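PDB 3K2Y: uncharacterized protein lp_0118 from Lactobacillus plantarum, which is of unknown function but, as a HIRAN-domain protein, probably binds nucleic acid. Local coordinates for residues A[10-14]-A[61-67]; A[36-40]-A[72-76]; A[29-35]-A[82-88]. All blocks are in the same frame, centred on the assembly; numbering follows the deposited sequence.

Contact 1: residues A[10-14]-A[61-67]; sequences TVTVV and GYIARYQ
The flat side-chain amide of Gln67 meets Thr12 through its oxygen: Thr12 N lies 2.8 Å from Gln67 OE1, in the carbonyl plane and on a lone pair, and the N-H points almost straight at it (170°). Gln67 NE2 is 3.8 Å from Thr10 O. The Tyr66 ring brings only its hydroxyl end close, Tyr66 OH standing 3.7 Å from Thr12 OG1.

This is one seam of the closed antiparallel barrel of the HIRAN domain, where strands 4-14 and 59-63 run side by side with their short segments at 148°. Val14 and Tyr62 form a hydrogen-bonded pair, Val14 N to Tyr62 O and Tyr62 N to Val14 O. Val13 and Ile63 form the next, non-hydrogen-bonded pair, and Ala64 N to Thr12 O continues the ladder. There strand 59-63 gives way to a turn, and the Gln67 amide stands in for a backbone carbonyl at Thr12. The side chain reaches it because its chain is extended beyond CG (chi2 -178°).

Beside this seam, Tyr71 of helix 68-76 lies against Val11. Gly61 is hemmed in: a beta carbon would clash with Val14 O. The closest apolar approach between side chains joins Val11 CG2 to Ile63 CD1 at 3.6 Å.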
loop_
_atom_site.group_PDB
_atom_site.type_symbol
_atom_site.label_atom_id
_atom_site.label_comp_id
_atom_site.label_asym_id
_atom_site.label_seq_id
_atom_site.Cartn_x
_atom_site.Cartn_y
_atom_site.Cartn_z
ATOM N N THR A 10 9.786 -18.547 -7.354
ATOM C CA THR A 10 9.107 -17.595 -8.216
ATOM C C THR A 10 7.998 -16.859 -7.481
ATOM O O THR A 10 7.371 -17.404 -6.574
ATOM C CB THR A 10 8.496 -18.297 -9.440
ATOM O OG1 THR A 10 7.681 -19.390 -9.005
ATOM C CG2 THR A 10 9.587 -18.813 -10.356
ATOM N N VAL A 11 7.763 -15.613 -7.875
ATOM C CA VAL A 11 6.718 -14.807 -7.259
ATOM C C VAL A 11 5.983 -13.999 -8.320
ATOM O O VAL A 11 6.459 -13.849 -9.448
ATOM C CB VAL A 11 7.291 -13.824 -6.198
ATOM C CG1 VAL A 11 7.960 -14.595 -5.074
ATOM C CG2 VAL A 11 8.269 -12.870 -6.846
ATOM N N THR A 12 4.814 -13.488 -7.952
ATOM C CA THR A 12 4.016 -12.686 -8.865
ATOM C C THR A 12 4.071 -11.239 -8.402
ATOM O O THR A 12 4.121 -10.968 -7.202
ATOM C CB THR A 12 2.550 -13.149 -8.874
ATOM O OG1 THR A 12 2.496 -14.560 -9.128
ATOM C CG2 THR A 12 1.770 -12.410 -9.952
ATOM N N VAL A 13 4.072 -10.314 -9.355
ATOM C CA VAL A 13 4.114 -8.895 -9.034
ATOM C C VAL A 13 2.738 -8.291 -9.282
ATOM O O VAL A 13 2.257 -8.261 -10.414
ATOM C CB VAL A 13 5.156 -8.149 -9.893
ATOM C CG1 VAL A 13 5.283 -6.716 -9.419
ATOM C CG2 VAL A 13 6.501 -8.852 -9.814
ATOM N N VAL A 14 2.110 -7.813 -8.213
ATOM C CA VAL A 14 0.786 -7.218 -8.301
ATOM C C VAL A 14 0.844 -5.711 -8.083
ATOM O O VAL A 14 1.922 -5.140 -7.889
ATOM C CB VAL A 14 -0.157 -7.827 -7.245
ATOM C CG1 VAL A 14 -0.256 -9.327 -7.448
ATOM C CG2 VAL A 14 0.358 -7.520 -5.848
ATOM N N GLY A 61 5.599 -2.594 -9.211
ATOM C CA GLY A 61 4.549 -3.049 -8.318
ATOM C C GLY A 61 5.082 -3.617 -7.018
ATOM O O GLY A 61 6.045 -3.100 -6.457
ATOM N N TYR A 62 4.448 -4.685 -6.538
ATOM C CA TYR A 62 4.849 -5.332 -5.293
ATOM C C TYR A 62 4.816 -6.842 -5.400
ATOM O O TYR A 62 4.171 -7.395 -6.291
ATOM C CB TYR A 62 3.915 -4.932 -4.149
ATOM C CG TYR A 62 4.089 -3.518 -3.672
ATOM C CD1 TYR A 62 3.497 -2.452 -4.345
ATOM C CD2 TYR A 62 4.882 -3.241 -2.562
ATOM C CE1 TYR A 62 3.696 -1.142 -3.925
ATOM C CE2 TYR A 62 5.088 -1.940 -2.136
ATOM C CZ TYR A 62 4.497 -0.894 -2.821
ATOM O OH TYR A 62 4.741 0.394 -2.414
ATOM N N ILE A 63 5.516 -7.506 -4.483
ATOM C CA ILE A 63 5.509 -8.967 -4.438
ATOM C C ILE A 63 4.147 -9.264 -3.821
ATOM O O ILE A 63 3.786 -8.651 -2.819
ATOM C CB ILE A 63 6.591 -9.531 -3.477
ATOM C CG1 ILE A 63 7.991 -9.075 -3.904
ATOM C CG2 ILE A 63 6.497 -11.054 -3.432
ATOM C CD1 ILE A 63 8.523 -9.751 -5.142
ATOM N N ALA A 64 3.392 -10.186 -4.412
ATOM C CA ALA A 64 2.071 -10.545 -3.897
ATOM C C ALA A 64 2.111 -10.798 -2.390
ATOM O O ALA A 64 3.044 -11.422 -1.881
ATOM C CB ALA A 64 1.548 -11.770 -4.621
ATOM N N ARG A 65 1.090 -10.309 -1.690
ATOM C CA ARG A 65 0.981 -10.442 -0.235
ATOM C C ARG A 65 1.063 -11.876 0.291
ATOM O O ARG A 65 1.530 -12.103 1.411
ATOM C CB ARG A 65 -0.318 -9.788 0.250
ATOM C CG ARG A 65 -0.557 -9.892 1.749
ATOM C CD ARG A 65 -1.791 -9.109 2.168
ATOM N NE ARG A 65 -1.600 -7.667 2.029
ATOM C CZ ARG A 65 -2.562 -6.762 2.188
ATOM N NH1 ARG A 65 -3.797 -7.145 2.490
ATOM N NH2 ARG A 65 -2.291 -5.473 2.045
ATOM N N TYR A 66 0.613 -12.839 -0.508
ATOM C CA TYR A 66 0.659 -14.240 -0.095
ATOM C C TYR A 66 2.021 -14.880 -0.396
ATOM O O TYR A 66 2.165 -16.101 -0.345
ATOM C CB TYR A 66 -0.462 -15.026 -0.786
ATOM C CG TYR A 66 -0.399 -14.972 -2.291
ATOM C CD1 TYR A 66 0.315 -15.923 -3.015
ATOM C CD2 TYR A 66 -1.018 -13.936 -2.991
ATOM C CE1 TYR A 66 0.416 -15.846 -4.403
ATOM C CE2 TYR A 66 -0.924 -13.847 -4.376
ATOM C CZ TYR A 66 -0.206 -14.802 -5.074
ATOM O OH TYR A 66 -0.107 -14.704 -6.442
ATOM N N GLN A 67 3.012 -14.045 -0.704
ATOM C CA GLN A 67 4.371 -14.506 -1.003
ATOM C C GLN A 67 5.375 -13.563 -0.336
ATOM O O GLN A 67 6.582 -13.662 -0.550
ATOM C CB GLN A 67 4.608 -14.512 -2.521
ATOM C CG GLN A 67 3.553 -15.263 -3.311
ATOM C CD GLN A 67 3.829 -15.297 -4.803
ATOM O OE1 GLN A 67 3.970 -14.258 -5.447
ATOM N NE2 GLN A 67 3.899 -16.501 -5.361
#

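Contact 2: residues A[36-40]-A[72-76]; sequences LLQRE and ATLMD
Met75 touches the strand with its terminal methyl: Met75 CE lies 3.6 Å from Arg39 N, 3.9 Å from Arg39 CB and 4.0 Å from Leu37 CB. The methyl thus rests on strand backbone as well as on two side chains, and it gets there because the methionine chain bends at its last torsion (chi3 84°), turning CE toward the strand. The next contact is with the Arg39 guanidinium. Ala72 CB sits 3.8 Å above one face of that group, offset toward its rim, with Arg39 NE its nearest guanidinium atom at 3.9 Å. Asp76 lies at the edge, near the plane, and the two charges form a salt bridge; Arg39 NH1 and Asp76 OD1 are modelled too close together, however, so the detail of this pairing is doubtful. The carboxylate and guanidinium planes are turned 59° apart.

In the fold, this is where helix 68-76 lies across strand 34-39 of the barrel, the two axes 85° apart and 9.6 Å from each other at closest approach. Arg39 bridges the gap with its long side chain, starting with CG anti to the backbone N and then bending at chi2.

A second shell probably helps to set the guanidinium. Arg39 NE and NH2 make weak hydrogen bonds to Ala49 O and Asp47 O, in the loop leading to strand 50-53, and Asn48 of that loop touches both Arg39 and Ala72. Around the methionine, Ile50 and Leu81 add to the apolar surroundings: Met75 touches both, and Leu37 also packs on Leu81. Within the helix, Asp76 N donates to Ala72 O, which ties the carboxylate-bearing residue to the one whose CB lies over the rim of the guanidinium face.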
loop_
_atom_site.group_PDB
_atom_site.type_symbol
_atom_site.label_atom_id
_atom_site.label_comp_id
_atom_site.label_asym_id
_atom_site.label_seq_id
_atom_site.Cartn_x
_atom_site.Cartn_y
_atom_site.Cartn_z
ATOM N N LEU A 36 15.176 -4.927 -9.705
ATOM C CA LEU A 36 15.629 -4.619 -8.358
ATOM C C LEU A 36 14.505 -4.749 -7.325
ATOM O O LEU A 36 13.336 -4.505 -7.627
ATOM C CB LEU A 36 16.209 -3.203 -8.327
ATOM C CG LEU A 36 17.356 -2.915 -9.304
ATOM C CD1 LEU A 36 17.678 -1.437 -9.284
ATOM C CD2 LEU A 36 18.587 -3.732 -8.936
ATOM N N LEU A 37 14.869 -5.142 -6.108
ATOM C CA LEU A 37 13.901 -5.296 -5.028
ATOM C C LEU A 37 14.136 -4.273 -3.924
ATOM O O LEU A 37 15.275 -3.910 -3.626
ATOM C CB LEU A 37 13.973 -6.708 -4.444
ATOM C CG LEU A 37 13.086 -7.801 -5.044
ATOM C CD1 LEU A 37 13.241 -7.850 -6.551
ATOM C CD2 LEU A 37 13.462 -9.138 -4.420
ATOM N N GLN A 38 13.046 -3.809 -3.321
ATOM C CA GLN A 38 13.124 -2.829 -2.253
ATOM C C GLN A 38 12.185 -3.180 -1.112
ATOM O O GLN A 38 10.973 -3.305 -1.301
ATOM C CB GLN A 38 12.770 -1.439 -2.778
ATOM C CG GLN A 38 12.991 -0.333 -1.757
ATOM C CD GLN A 38 12.611 1.038 -2.287
ATOM O OE1 GLN A 38 11.432 1.399 -2.329
ATOM N NE2 GLN A 38 13.611 1.805 -2.708
ATOM N N ARG A 39 12.759 -3.333 0.074
ATOM C CA ARG A 39 11.994 -3.650 1.263
ATOM C C ARG A 39 11.358 -2.367 1.793
ATOM O O ARG A 39 12.027 -1.344 1.942
ATOM C CB ARG A 39 12.914 -4.248 2.332
ATOM C CG ARG A 39 12.196 -4.663 3.599
ATOM C CD ARG A 39 11.285 -5.856 3.350
ATOM N NE ARG A 39 10.153 -5.888 4.274
ATOM C CZ ARG A 39 10.270 -5.976 5.592
ATOM N NH1 ARG A 39 11.469 -6.042 6.148
ATOM N NH2 ARG A 39 9.192 -5.997 6.358
ATOM N N GLU A 40 10.059 -2.421 2.071
ATOM C CA GLU A 40 9.361 -1.254 2.596
ATOM C C GLU A 40 8.622 -1.650 3.873
ATOM O O GLU A 40 7.405 -1.821 3.874
ATOM C CB GLU A 40 8.378 -0.712 1.553
ATOM C CG GLU A 40 8.979 -0.552 0.169
ATOM C CD GLU A 40 8.022 0.089 -0.827
ATOM O OE1 GLU A 40 6.803 -0.166 -0.736
ATOM O OE2 GLU A 40 8.495 0.835 -1.712
ATOM N N ALA A 72 10.607 -11.184 2.996
ATOM C CA ALA A 72 10.639 -10.020 3.870
ATOM C C ALA A 72 11.577 -10.300 5.038
ATOM O O ALA A 72 12.354 -9.436 5.444
ATOM C CB ALA A 72 9.239 -9.715 4.385
ATOM N N THR A 73 11.504 -11.517 5.566
ATOM C CA THR A 73 12.347 -11.922 6.687
ATOM C C THR A 73 13.810 -12.033 6.255
ATOM O O THR A 73 14.711 -11.599 6.975
ATOM C CB THR A 73 11.890 -13.279 7.266
ATOM O OG1 THR A 73 10.503 -13.203 7.620
ATOM C CG2 THR A 73 12.704 -13.634 8.509
ATOM N N LEU A 74 14.044 -12.609 5.077
ATOM C CA LEU A 74 15.405 -12.756 4.563
ATOM C C LEU A 74 16.082 -11.411 4.332
ATOM O O LEU A 74 17.265 -11.247 4.635
ATOM C CB LEU A 74 15.406 -13.542 3.251
ATOM C CG LEU A 74 14.951 -15.000 3.321
ATOM C CD1 LEU A 74 15.037 -15.627 1.934
ATOM C CD2 LEU A 74 15.823 -15.761 4.313
ATOM N N MET A 75 15.336 -10.453 3.784
ATOM C CA MET A 75 15.879 -9.129 3.508
ATOM C C MET A 75 16.206 -8.396 4.807
ATOM O O MET A 75 17.157 -7.614 4.858
ATOM C CB MET A 75 14.896 -8.315 2.636
ATOM C CG MET A 75 14.841 -8.786 1.170
ATOM S SD MET A 75 13.501 -8.145 0.089
ATOM C CE MET A 75 14.195 -6.586 -0.457
ATOM N N ASP A 76 15.433 -8.661 5.858
ATOM C CA ASP A 76 15.676 -8.025 7.155
ATOM C C ASP A 76 16.928 -8.583 7.813
ATOM O O ASP A 76 17.484 -7.973 8.725
ATOM C CB ASP A 76 14.491 -8.221 8.102
ATOM C CG ASP A 76 13.322 -7.326 7.762
ATOM O OD1 ASP A 76 13.556 -6.236 7.190
ATOM O OD2 ASP A 76 12.173 -7.701 8.079
#

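Contact 3: residues A[29-35]-A[82-88]; sequences LRVGMAV and YGIVTVL
Strand 34-39 is led into the barrel by a type II turn, Arg30 to Met33; the strand pairs antiparallel with strand 80-87, and the turn adds bonds to it at Val85. That residue is gripped through both of its backbone polar atoms: Gly32 N donates to Val85 O at 2.7 Å, and Val85 N donates to Met33 O at 2.6 Å, with the donor nearly in line with the carbonyl bond. Further on, Val35 and Gly83 exchange two bonds as a hydrogen-bonded pair; the return bond, Gly83 N to Val35 O, is longer at 3.2 Å but almost straight (177°). Between these, Ala34 and Ile84 form a non-hydrogen-bonded pair.

Positive phi at Gly32 (78°) is what the third position of a type II turn calls for. At Gly83 a beta carbon would fall 3.4 Å from Val35 CG2, a tight fit.

The side chain of Val85 is the apolar hub. With its CG anti to the backbone N (chi1 169°), Leu29 carries its methyls toward Val85 and Leu88. It meets Val85 tip to tip, Leu29 CD1 lying 3.4 Å from Val85 CG2, while Val35 crosses Val85 at about a right angle, Val35 CG1 being 3.9 Å from Val85 CG2. Leu29 CD2 also reaches Leu88 CD1, and Val31 CG2 packs on Leu88 CB. Leu60 of strand 59-63 touches both Leu29 and Val35. Replacing Leu29 with an alanine would probably leave a gap beside Val85 CG2 and Leu88 CD1, since neither methyl branch would remain to meet them.

Thr86 and Val87 share Glu96 of strand 96-103 as partner, making a classic beta bulge. Directional backbone bonds therefore set the register, whereas the Val85-Leu29 contact probably depends on close fit and the exclusion of water.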
loop_
_atom_site.group_PDB
_atom_site.type_symbol
_atom_site.label_atom_id
_atom_site.label_comp_id
_atom_site.label_asym_id
_atom_site.label_seq_id
_atom_site.Cartn_x
_atom_site.Cartn_y
_atom_site.Cartn_z
ATOM N N LEU A 29 11.274 -3.169 -19.889
ATOM C CA LEU A 29 11.537 -4.498 -19.356
ATOM C C LEU A 29 11.176 -5.598 -20.346
ATOM O O LEU A 29 10.141 -5.539 -21.014
ATOM C CB LEU A 29 10.755 -4.687 -18.049
ATOM C CG LEU A 29 10.639 -6.068 -17.396
ATOM C CD1 LEU A 29 10.176 -5.905 -15.960
ATOM C CD2 LEU A 29 9.656 -6.941 -18.173
ATOM N N ARG A 30 12.039 -6.604 -20.427
ATOM C CA ARG A 30 11.832 -7.742 -21.316
ATOM C C ARG A 30 12.016 -9.033 -20.526
ATOM O O ARG A 30 12.784 -9.071 -19.567
ATOM C CB ARG A 30 12.835 -7.705 -22.475
ATOM C CG ARG A 30 12.243 -7.291 -23.818
ATOM C CD ARG A 30 11.772 -5.841 -23.835
ATOM N NE ARG A 30 11.031 -5.535 -25.059
ATOM C CZ ARG A 30 10.550 -4.335 -25.369
ATOM N NH1 ARG A 30 10.729 -3.315 -24.546
ATOM N NH2 ARG A 30 9.880 -4.157 -26.500
ATOM N N VAL A 31 11.310 -10.085 -20.923
ATOM C CA VAL A 31 11.421 -11.371 -20.243
ATOM C C VAL A 31 12.891 -11.760 -20.093
ATOM O O VAL A 31 13.703 -11.485 -20.976
ATOM C CB VAL A 31 10.691 -12.478 -21.031
ATOM C CG1 VAL A 31 10.833 -13.815 -20.319
ATOM C CG2 VAL A 31 9.227 -12.111 -21.196
ATOM N N GLY A 32 13.228 -12.392 -18.973
ATOM C CA GLY A 32 14.601 -12.805 -18.738
ATOM C C GLY A 32 15.511 -11.669 -18.305
ATOM O O GLY A 32 16.731 -11.826 -18.251
ATOM N N MET A 33 14.915 -10.520 -17.998
ATOM C CA MET A 33 15.673 -9.348 -17.564
ATOM C C MET A 33 15.647 -9.297 -16.044
ATOM O O MET A 33 14.702 -9.779 -15.418
ATOM C CB MET A 33 15.039 -8.078 -18.143
ATOM C CG MET A 33 15.925 -6.842 -18.136
ATOM S SD MET A 33 15.231 -5.518 -19.170
ATOM C CE MET A 33 16.439 -4.208 -18.890
ATOM N N ALA A 34 16.683 -8.728 -15.445
ATOM C CA ALA A 34 16.734 -8.634 -13.993
ATOM C C ALA A 34 15.994 -7.391 -13.502
ATOM O O ALA A 34 15.857 -6.409 -14.238
ATOM C CB ALA A 34 18.181 -8.601 -13.523
ATOM N N VAL A 35 15.510 -7.445 -12.263
ATOM C CA VAL A 35 14.805 -6.322 -11.647
ATOM C C VAL A 35 15.307 -6.142 -10.225
ATOM O O VAL A 35 15.809 -7.085 -9.611
ATOM C CB VAL A 35 13.272 -6.539 -11.611
ATOM C CG1 VAL A 35 12.703 -6.476 -13.022
ATOM C CG2 VAL A 35 12.944 -7.876 -10.967
ATOM N N TYR A 82 17.139 -10.128 -5.432
ATOM C CA TYR A 82 16.737 -9.506 -6.681
ATOM C C TYR A 82 15.953 -10.525 -7.481
ATOM O O TYR A 82 15.844 -11.684 -7.081
ATOM C CB TYR A 82 17.951 -9.033 -7.479
ATOM C CG TYR A 82 18.834 -10.146 -7.970
ATOM C CD1 TYR A 82 19.688 -10.819 -7.101
ATOM C CD2 TYR A 82 18.820 -10.526 -9.315
ATOM C CE1 TYR A 82 20.514 -11.845 -7.559
ATOM C CE2 TYR A 82 19.638 -11.549 -9.781
ATOM C CZ TYR A 82 20.482 -12.202 -8.899
ATOM O OH TYR A 82 21.299 -13.209 -9.360
ATOM N N GLY A 83 15.397 -10.099 -8.608
ATOM C CA GLY A 83 14.626 -11.019 -9.418
ATOM C C GLY A 83 14.921 -10.965 -10.903
ATOM O O GLY A 83 15.550 -10.033 -11.407
ATOM N N ILE A 84 14.465 -11.995 -11.602
ATOM C CA ILE A 84 14.624 -12.086 -13.038
ATOM C C ILE A 84 13.236 -12.304 -13.635
ATOM O O ILE A 84 12.537 -13.253 -13.266
ATOM C CB ILE A 84 15.558 -13.253 -13.417
ATOM C CG1 ILE A 84 16.914 -13.051 -12.749
ATOM C CG2 ILE A 84 15.734 -13.315 -14.928
ATOM C CD1 ILE A 84 17.841 -14.223 -12.889
ATOM N N VAL A 85 12.829 -11.412 -14.534
ATOM C CA VAL A 85 11.520 -11.523 -15.170
ATOM C C VAL A 85 11.352 -12.901 -15.800
ATOM O O VAL A 85 12.068 -13.268 -16.734
ATOM C CB VAL A 85 11.329 -10.439 -16.255
ATOM C CG1 VAL A 85 9.943 -10.542 -16.860
ATOM C CG2 VAL A 85 11.520 -9.059 -15.657
ATOM N N THR A 86 10.395 -13.657 -15.277
ATOM C CA THR A 86 10.131 -15.007 -15.749
ATOM C C THR A 86 8.971 -15.054 -16.756
ATOM O O THR A 86 9.054 -15.747 -17.777
ATOM C CB THR A 86 9.841 -15.936 -14.537
ATOM O OG1 THR A 86 10.662 -17.104 -14.629
ATOM C CG2 THR A 86 8.377 -16.338 -14.475
ATOM N N VAL A 87 7.906 -14.305 -16.470
ATOM C CA VAL A 87 6.719 -14.233 -17.329
ATOM C C VAL A 87 6.244 -12.785 -17.388
ATOM O O VAL A 87 6.294 -12.078 -16.384
ATOM C CB VAL A 87 5.579 -15.104 -16.769
ATOM C CG1 VAL A 87 4.300 -14.864 -17.555
ATOM C CG2 VAL A 87 5.969 -16.559 -16.836
ATOM N N LEU A 88 5.769 -12.338 -18.546
ATOM C CA LEU A 88 5.323 -10.956 -18.640
ATOM C C LEU A 88 3.832 -10.733 -18.901
ATOM O O LEU A 88 3.184 -10.038 -18.124
ATOM C CB LEU A 88 6.122 -10.246 -19.735
ATOM C CG LEU A 88 5.735 -8.794 -20.024
ATOM C CD1 LEU A 88 5.980 -7.921 -18.802
ATOM C CD2 LEU A 88 6.496 -8.262 -21.228
#

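All three contacts reach one six-stranded antiparallel barrel within the HIRAN domain. Contact 1 joins strands 4-14 and 59-63; contact 3 joins 34-39 and 80-87; contact 2 sets helix 68-76 against strand 34-39, which it shares with contact 3. Their centres lie about 12 Å apart (1 and 2), 13 Å (1 and 3) and 17 Å (2 and 3), the last pair on opposite sides of the chain's centre. Contact 1 alternates along the chain with each of the others, whereas contact 2 falls wholly between the segments of contact 3. A probable hydrogen bond between Tyr62 OH and Glu40 OE1 links contacts 1 and 2; Leu37 CD1 packing on Gly83 links 2 and 3. Contacts 1 and 3 thus join neighbouring barrel strands, and contact 2 adds the helix.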